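Local atomic coordinates of transcriptional repressor (Vibrio fischeri, PDB entry 3KV1), a protein that probably acts as a SorC-family transcriptional repressor, binding DNA and, through its putative sugar-binding domain, a carbohydrate effector. Residues S236-G239 with A240-G244; R105-A108 with K109-G113; P32-N35 with E36-Q40. One frame throughout, in Å; residues are numbered along the deposited sequence. Where two conformers were deposited one is given.

Contact 1 of 3, residues S236-G239 with A240-G244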
loop_
_atom_site.group_PDB
_atom_site.type_symbol
_atom_site.label_atom_id
_atom_site.label_comp_id
_atom_site.label_asym_id
_atom_site.label_seq_id
_atom_site.Cartn_x
_atom_site.Cartn_y
_atom_site.Cartn_z
ATOM N N SER A 236 12.221 -13.018 -25.141
ATOM C CA SER A 236 11.661 -13.032 -23.794
ATOM C C SER A 236 10.282 -13.658 -23.769
ATOM O O SER A 236 9.939 -14.379 -22.830
ATOM C CB SER A 236 11.580 -11.605 -23.237
ATOM O OG SER A 236 12.880 -11.026 -23.264
ATOM N N ILE A 237 9.477 -13.359 -24.783
ATOM C CA ILE A 237 8.109 -13.867 -24.826
ATOM C C ILE A 237 8.160 -15.383 -25.032
ATOM O O ILE A 237 7.373 -16.121 -24.408
ATOM C CB ILE A 237 7.266 -13.218 -25.940
ATOM C CG1 ILE A 237 7.173 -11.703 -25.702
ATOM C CG2 ILE A 237 5.867 -13.835 -25.972
ATOM C CD1 ILE A 237 6.645 -10.915 -26.937
HETATM N N MSE A 238 9.102 -15.831 -25.865
HETATM C CA MSE A 238 9.295 -17.261 -26.114
HETATM C C MSE A 238 9.696 -17.977 -24.833
HETATM O O MSE A 238 9.126 -19.014 -24.492
HETATM C CB MSE A 238 10.329 -17.513 -27.213
HETATM C CG MSE A 238 10.281 -18.948 -27.760
HETATM SE SE MSE A 238 8.641 -19.294 -28.845
HETATM C CE MSE A 238 8.828 -21.244 -29.105
ATOM N N GLY A 239 10.673 -17.419 -24.120
ATOM C CA GLY A 239 11.101 -17.956 -22.829
ATOM C C GLY A 239 9.921 -18.093 -21.870
ATOM O O GLY A 239 9.748 -19.118 -21.197
ATOM N N ALA A 240 9.109 -17.045 -21.798
ATOM C CA ALA A 240 7.969 -17.042 -20.900
ATOM C C ALA A 240 6.951 -18.130 -21.263
ATOM O O ALA A 240 6.450 -18.814 -20.384
ATOM C CB ALA A 240 7.307 -15.650 -20.886
ATOM N N LEU A 241 6.651 -18.268 -22.555
ATOM C CA LEU A 241 5.743 -19.320 -22.988
ATOM C C LEU A 241 6.294 -20.686 -22.627
ATOM O O LEU A 241 5.542 -21.559 -22.215
ATOM C CB LEU A 241 5.465 -19.223 -24.484
ATOM C CG LEU A 241 4.505 -18.086 -24.819
ATOM C CD1 LEU A 241 4.565 -17.888 -26.331
ATOM C CD2 LEU A 241 3.073 -18.354 -24.335
ATOM N N ARG A 242 7.610 -20.845 -22.717
ATOM C CA ARG A 242 8.207 -22.142 -22.420
ATOM C C ARG A 242 8.116 -22.539 -20.953
ATOM O O ARG A 242 8.245 -23.731 -20.650
ATOM C CB ARG A 242 9.650 -22.231 -22.960
ATOM C CG ARG A 242 9.611 -22.312 -24.484
ATOM C CD ARG A 242 11.010 -22.292 -25.039
ATOM N NE ARG A 242 11.032 -22.485 -26.498
ATOM C CZ ARG A 242 12.000 -22.030 -27.283
ATOM N NH1 ARG A 242 13.023 -21.363 -26.755
ATOM N NH2 ARG A 242 11.957 -22.247 -28.598
ATOM N N THR A 243 7.851 -21.583 -20.046
ATOM C CA THR A 243 7.761 -21.941 -18.626
ATOM C C THR A 243 6.524 -22.759 -18.379
ATOM O O THR A 243 6.429 -23.439 -17.369
ATOM C CB THR A 243 7.595 -20.728 -17.696
ATOM O OG1 THR A 243 6.350 -20.077 -17.998
ATOM C CG2 THR A 243 8.747 -19.775 -17.850
ATOM N N GLY A 244 5.553 -22.639 -19.274
ATOM C CA GLY A 244 4.293 -23.355 -19.165
ATOM C C GLY A 244 3.240 -22.676 -18.296
ATOM O O GLY A 244 2.132 -23.198 -18.132
#
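Ser236 and Ala240, one turn apart, lie in the C-terminal part of helix 234-242, the connecting helix of a beta-alpha-beta unit between the parallel strands 223-227 and 248-252. Three i to i+4 backbone bonds carry the regular part: Ala240 N to Ser236 O, Leu241 N to Ile237 O (2.9 Å) and Arg242 N to Met238 O. The next bond, Thr243 N to Gly239 O, has stretched to 3.3 Å and is weak. The chain then turns with i to i+3 bonds, Thr243 N and Gly244 N donating to Ala240 O and Leu241 O respectively. Gly244 leaves helical conformation with positive phi, 85°, which suits a glycine.

Among the apolar contacts, Ile237 CG2 meets Leu241 CD1 at 4.3 Å. Ile237 also packs on Cys255 and Leu259 of helix 253-264, while Ala240 touches Ile156 of strand 151-158 and Phe195 of strand 193-196, so this face of the helix is pressed into the core.

The contact between a charged and an apolar side chain is made by Met238, here a selenomethionine, in the conformer given. With chi1 at -164°, CG stands opposite the backbone N and comes over the centre of one face of the Arg242 guanidinium, 3.6 Å above the plane; the bend at chi2 (71°) then directs SE and CE. Arg242 reaches this position with its chain straight from CG to NE, and its NH1 is held by the backbone carbonyl of Leu197.

Two hydroxyls are also bonded: Ser236 OG to Val186 O and Thr243 OG1 to Ala240 O. The threonine hydroxyl donates in the carbonyl plane at 2.7 Å from OG1 to Ala240 O, the oxygen that also accepts Thr243 N.

Contact 2 of 3, residues R105-A108 with K109-G113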
loop_
_atom_site.group_PDB
_atom_site.type_symbol
_atom_site.label_atom_id
_atom_site.label_comp_id
_atom_site.label_asym_id
_atom_site.label_seq_id
_atom_site.Cartn_x
_atom_site.Cartn_y
_atom_site.Cartn_z
ATOM N N ARG A 105 -5.115 -0.289 -7.465
ATOM C CA ARG A 105 -6.063 0.756 -7.077
ATOM C C ARG A 105 -6.873 1.279 -8.267
ATOM O O ARG A 105 -8.093 1.507 -8.171
ATOM C CB ARG A 105 -5.341 1.900 -6.323
ATOM C CG ARG A 105 -5.023 1.464 -4.887
ATOM C CD ARG A 105 -3.709 2.006 -4.314
ATOM N NE ARG A 105 -3.536 3.437 -4.491
ATOM C CZ ARG A 105 -2.436 4.099 -4.141
ATOM N NH1 ARG A 105 -1.409 3.454 -3.592
ATOM N NH2 ARG A 105 -2.358 5.411 -4.334
ATOM N N ARG A 106 -6.193 1.461 -9.391
ATOM C CA ARG A 106 -6.868 1.937 -10.609
ATOM C C ARG A 106 -7.820 0.890 -11.177
ATOM O O ARG A 106 -8.921 1.226 -11.624
ATOM C CB ARG A 106 -5.835 2.389 -11.663
ATOM C CG ARG A 106 -5.058 3.624 -11.187
ATOM C CD ARG A 106 -4.573 4.490 -12.345
ATOM N NE ARG A 106 -3.631 3.778 -13.203
ATOM C CZ ARG A 106 -2.320 3.734 -12.996
ATOM N NH1 ARG A 106 -1.792 4.371 -11.954
ATOM N NH2 ARG A 106 -1.533 3.058 -13.828
ATOM N N LEU A 107 -7.392 -0.354 -11.161
ATOM C CA LEU A 107 -8.268 -1.477 -11.544
ATOM C C LEU A 107 -9.507 -1.549 -10.644
ATOM O O LEU A 107 -10.608 -1.714 -11.124
ATOM C CB LEU A 107 -7.510 -2.791 -11.515
ATOM C CG LEU A 107 -6.458 -3.026 -12.616
ATOM C CD1 LEU A 107 -5.630 -4.275 -12.303
ATOM C CD2 LEU A 107 -7.192 -3.108 -13.977
ATOM N N ALA A 108 -9.336 -1.443 -9.329
ATOM C CA ALA A 108 -10.500 -1.471 -8.450
ATOM C C ALA A 108 -11.490 -0.355 -8.768
ATOM O O ALA A 108 -12.706 -0.525 -8.723
ATOM C CB ALA A 108 -10.045 -1.423 -6.941
ATOM N N LYS A 109 -10.968 0.810 -9.106
ATOM C CA LYS A 109 -11.860 1.898 -9.423
ATOM C C LYS A 109 -12.632 1.635 -10.704
ATOM O O LYS A 109 -13.840 1.921 -10.793
ATOM C CB LYS A 109 -11.080 3.198 -9.523
ATOM C CG LYS A 109 -11.970 4.362 -9.906
ATOM C CD LYS A 109 -11.225 5.690 -9.893
ATOM C CE LYS A 109 -12.134 6.835 -10.366
ATOM N NZ LYS A 109 -11.360 8.092 -10.606
ATOM N N LYS A 110 -11.918 1.119 -11.694
ATOM C CA LYS A 110 -12.459 0.839 -13.030
ATOM C C LYS A 110 -13.514 -0.256 -13.030
ATOM O O LYS A 110 -14.587 -0.099 -13.631
ATOM C CB LYS A 110 -11.294 0.422 -13.953
ATOM C CG LYS A 110 -11.762 -0.089 -15.324
ATOM C CD LYS A 110 -10.567 -0.384 -16.277
ATOM C CE LYS A 110 -11.078 -0.890 -17.626
ATOM N NZ LYS A 110 -9.939 -1.257 -18.516
ATOM N N TYR A 111 -13.209 -1.366 -12.344
ATOM C CA TYR A 111 -14.069 -2.554 -12.395
ATOM C C TYR A 111 -15.074 -2.577 -11.261
ATOM O O TYR A 111 -15.974 -3.414 -11.244
ATOM C CB TYR A 111 -13.216 -3.823 -12.360
ATOM C CG TYR A 111 -12.588 -4.108 -13.724
ATOM C CD1 TYR A 111 -11.283 -3.684 -14.021
ATOM C CD2 TYR A 111 -13.296 -4.799 -14.701
ATOM C CE1 TYR A 111 -10.724 -3.924 -15.261
ATOM C CE2 TYR A 111 -12.724 -5.061 -15.968
ATOM C CZ TYR A 111 -11.440 -4.604 -16.225
ATOM O OH TYR A 111 -10.874 -4.832 -17.457
ATOM N N GLY A 112 -14.924 -1.639 -10.336
ATOM C CA GLY A 112 -15.826 -1.550 -9.204
ATOM C C GLY A 112 -15.601 -2.499 -8.037
ATOM O O GLY A 112 -16.575 -2.926 -7.400
ATOM N N GLY A 113 -14.359 -2.818 -7.708
ATOM C CA GLY A 113 -14.095 -3.671 -6.548
ATOM C C GLY A 113 -13.114 -3.095 -5.527
ATOM O O GLY A 113 -13.200 -1.915 -5.190
HETATM O O HOH W 1 -14.190 0.456 -6.052
#
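Lys109 N, Lys110 N and Tyr111 N donate to Arg105 O, Arg106 O and Leu107 O, three regular i to i+4 bonds near the end of helix 100-111, ahead of its C-terminal cap. The cap resembles a Schellman motif in its positive-phi glycine and 6-to-1 bond, without the 5-to-2 bond of the full motif: Gly112 (phi 80°) reverses the chain and Gly113 N reaches back to a lone pair of Ala108 O at 3.0 Å. Gly112 N adds only a weak bond to the same oxygen. The backbone angles of Gly112 by themselves call for glycine.

Leu107 and Tyr111 run alongside each other in the same direction, with Leu107 CD2 3.8 Å from Tyr111 CE1. Leu107 O also sits at the edge of the tyrosine ring, in its plane. The ring hydroxyl bonds to Ser46 O, and Leu107 packs on Phe84 of strand 83-86. The straight chain of Lys110 carries NZ to Ser46, Val70 and His73. Arg106 and Arg105 pair with Asp72 and Asp101, and Arg105 NH2 also bonds to Ser115 O of the second subunit. A water completes the cap, donating to Ala108 O at 3.2 Å and to Gly113 O at 2.7 Å.

Contact 3 of 3, residues P32-N35 with E36-Q40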
loop_
_atom_site.group_PDB
_atom_site.type_symbol
_atom_site.label_atom_id
_atom_site.label_comp_id
_atom_site.label_asym_id
_atom_site.label_seq_id
_atom_site.Cartn_x
_atom_site.Cartn_y
_atom_site.Cartn_z
ATOM N N PRO A 32 1.781 1.770 -34.757
ATOM C CA PRO A 32 2.963 2.546 -35.187
ATOM C C PRO A 32 4.075 2.681 -34.150
ATOM O O PRO A 32 5.223 2.962 -34.531
ATOM C CB PRO A 32 2.373 3.932 -35.479
ATOM C CG PRO A 32 1.112 3.977 -34.638
ATOM C CD PRO A 32 0.558 2.586 -34.817
ATOM N N ASN A 33 3.759 2.516 -32.872
ATOM C CA ASN A 33 4.783 2.604 -31.834
ATOM C C ASN A 33 4.347 1.800 -30.643
ATOM O O ASN A 33 3.217 1.282 -30.609
ATOM C CB ASN A 33 5.089 4.063 -31.437
ATOM C CG ASN A 33 3.855 4.809 -30.921
ATOM O OD1 ASN A 33 3.212 4.369 -29.972
ATOM N ND2 ASN A 33 3.531 5.946 -31.549
ATOM N N THR A 34 5.231 1.688 -29.670
ATOM C CA THR A 34 5.009 0.743 -28.602
ATOM C C THR A 34 3.879 1.200 -27.681
ATOM O O THR A 34 3.122 0.373 -27.158
ATOM C CB THR A 34 6.299 0.514 -27.787
ATOM O OG1 THR A 34 7.322 0.058 -28.675
ATOM C CG2 THR A 34 6.069 -0.521 -26.701
ATOM N N ASN A 35 3.779 2.512 -27.467
ATOM C CA ASN A 35 2.701 3.053 -26.631
ATOM C C ASN A 35 1.367 2.620 -27.214
ATOM O O ASN A 35 0.524 2.054 -26.514
ATOM C CB ASN A 35 2.746 4.584 -26.564
ATOM C CG ASN A 35 3.937 5.114 -25.780
ATOM O OD1 ASN A 35 4.521 4.417 -24.961
ATOM N ND2 ASN A 35 4.291 6.367 -26.026
ATOM N N GLU A 36 1.191 2.879 -28.507
ATOM C CA GLU A 36 -0.071 2.547 -29.198
ATOM C C GLU A 36 -0.263 1.046 -29.203
ATOM O O GLU A 36 -1.399 0.539 -29.032
ATOM C CB GLU A 36 -0.115 3.118 -30.634
ATOM C CG GLU A 36 -0.151 4.632 -30.704
ATOM C CD GLU A 36 -1.316 5.231 -29.917
ATOM O OE1 GLU A 36 -2.374 4.571 -29.797
ATOM O OE2 GLU A 36 -1.175 6.367 -29.410
ATOM N N GLN A 37 0.822 0.297 -29.392
ATOM C CA GLN A 37 0.650 -1.147 -29.305
ATOM C C GLN A 37 0.151 -1.619 -27.938
ATOM O O GLN A 37 -0.740 -2.473 -27.873
ATOM C CB GLN A 37 1.938 -1.909 -29.646
ATOM C CG GLN A 37 1.669 -3.393 -29.931
ATOM C CD GLN A 37 0.988 -3.577 -31.284
ATOM O OE1 GLN A 37 1.574 -3.249 -32.309
ATOM N NE2 GLN A 37 -0.244 -4.094 -31.292
ATOM N N ARG A 38 0.732 -1.088 -26.858
ATOM C CA ARG A 38 0.304 -1.464 -25.494
ATOM C C ARG A 38 -1.157 -1.139 -25.245
ATOM O O ARG A 38 -1.860 -1.878 -24.539
ATOM C CB ARG A 38 1.144 -0.752 -24.436
ATOM C CG ARG A 38 2.518 -1.373 -24.191
ATOM C CD ARG A 38 3.106 -0.815 -22.891
ATOM N NE ARG A 38 3.386 0.613 -22.991
ATOM C CZ ARG A 38 4.582 1.118 -23.261
ATOM N NH1 ARG A 38 5.610 0.305 -23.454
ATOM N NH2 ARG A 38 4.750 2.434 -23.343
ATOM N N LYS A 39 -1.612 -0.021 -25.801
ATOM C CA LYS A 39 -3.002 0.372 -25.640
ATOM C C LYS A 39 -3.919 -0.623 -26.306
ATOM O O LYS A 39 -4.987 -0.934 -25.777
ATOM C CB LYS A 39 -3.251 1.724 -26.268
ATOM C CG LYS A 39 -2.718 2.858 -25.415
ATOM C CD LYS A 39 -2.940 4.188 -26.148
ATOM C CE LYS A 39 -2.755 5.383 -25.219
ATOM N NZ LYS A 39 -3.085 6.644 -25.957
ATOM N N GLN A 40 -3.531 -1.095 -27.496
ATOM C CA GLN A 40 -4.439 -1.969 -28.233
ATOM C C GLN A 40 -4.466 -3.372 -27.619
ATOM O O GLN A 40 -5.508 -4.024 -27.622
ATOM C CB GLN A 40 -4.084 -2.017 -29.727
ATOM C CG GLN A 40 -4.350 -0.727 -30.425
ATOM C CD GLN A 40 -5.809 -0.374 -30.364
ATOM O OE1 GLN A 40 -6.660 -1.215 -30.642
ATOM N NE2 GLN A 40 -6.112 0.859 -29.967
HETATM O O HOH W 2 0.702 7.496 -30.982
#
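Asn33 and Glu36 meet at the N-cap of helix 34-52, where Asn33 OD1 accepts Glu36 N at 2.9 Å in a nearly straight bond (172° at the hydrogen). The cap depends on the asparagine's first torsion: with chi1 at 59°, CG stands between the backbone N and the carbonyl carbon, which folds OD1 over the first turn. Asn33 O takes Gln37 N, so backbone and side chain of one residue together satisfy two amides at the start of the helix.

Gln37 turns inward. CG is placed opposite the backbone N (chi1 -164°) and the chain bends, carrying OE1 to Gln31 N and NE2 to Leu29 O, which ties the helix start to the preceding loop.

Arg38 N donates to Thr34 O at 2.8 Å. In the conformer given, the Arg38 side chain bends at chi3, bringing one guanidinium face over that same oxygen, and touches Gln65 and Asn66 of helix 65-72. Its approach to Thr34, 3.4 Å from Thr34 CG2 to Arg38 NH1, holds for this conformer and is provisional.

The first torsion of Glu36 puts its CG beside the cap, 3.5 Å from Asn33 OD1 and 4.2 Å from Pro32 CG, and the chi2 bend carries the carboxylate onward. Lys39 NZ approaches it only as a long salt bridge, 4.0 Å from Glu36 OE2. A water joins cap and carboxylate, accepting from Asn33 ND2 and donating to Glu36 OE2 at 2.7 Å.

Overall arrangement
Along the chain contact 3 comes first, then contact 2 and finally contact 1, each within a different helix: 34-52, 100-111 and 234-242. All three helices belong to one alpha/beta domain built around a largely parallel sheet. Contacts 1 and 2 lie on opposite sides of the chain's centre, their own centres about 29 Å apart; contact 3 is about 22 Å from contact 1 and 23 Å from contact 2, centre to centre. None touches another. Helix 65-72 is touched by both contacts 2 and 3. The three are thus local helix-end features in separate parts of the domain: contact 3 starts a helix, buried contact 1 ends one, and contact 2 ends the helix that reaches the second subunit.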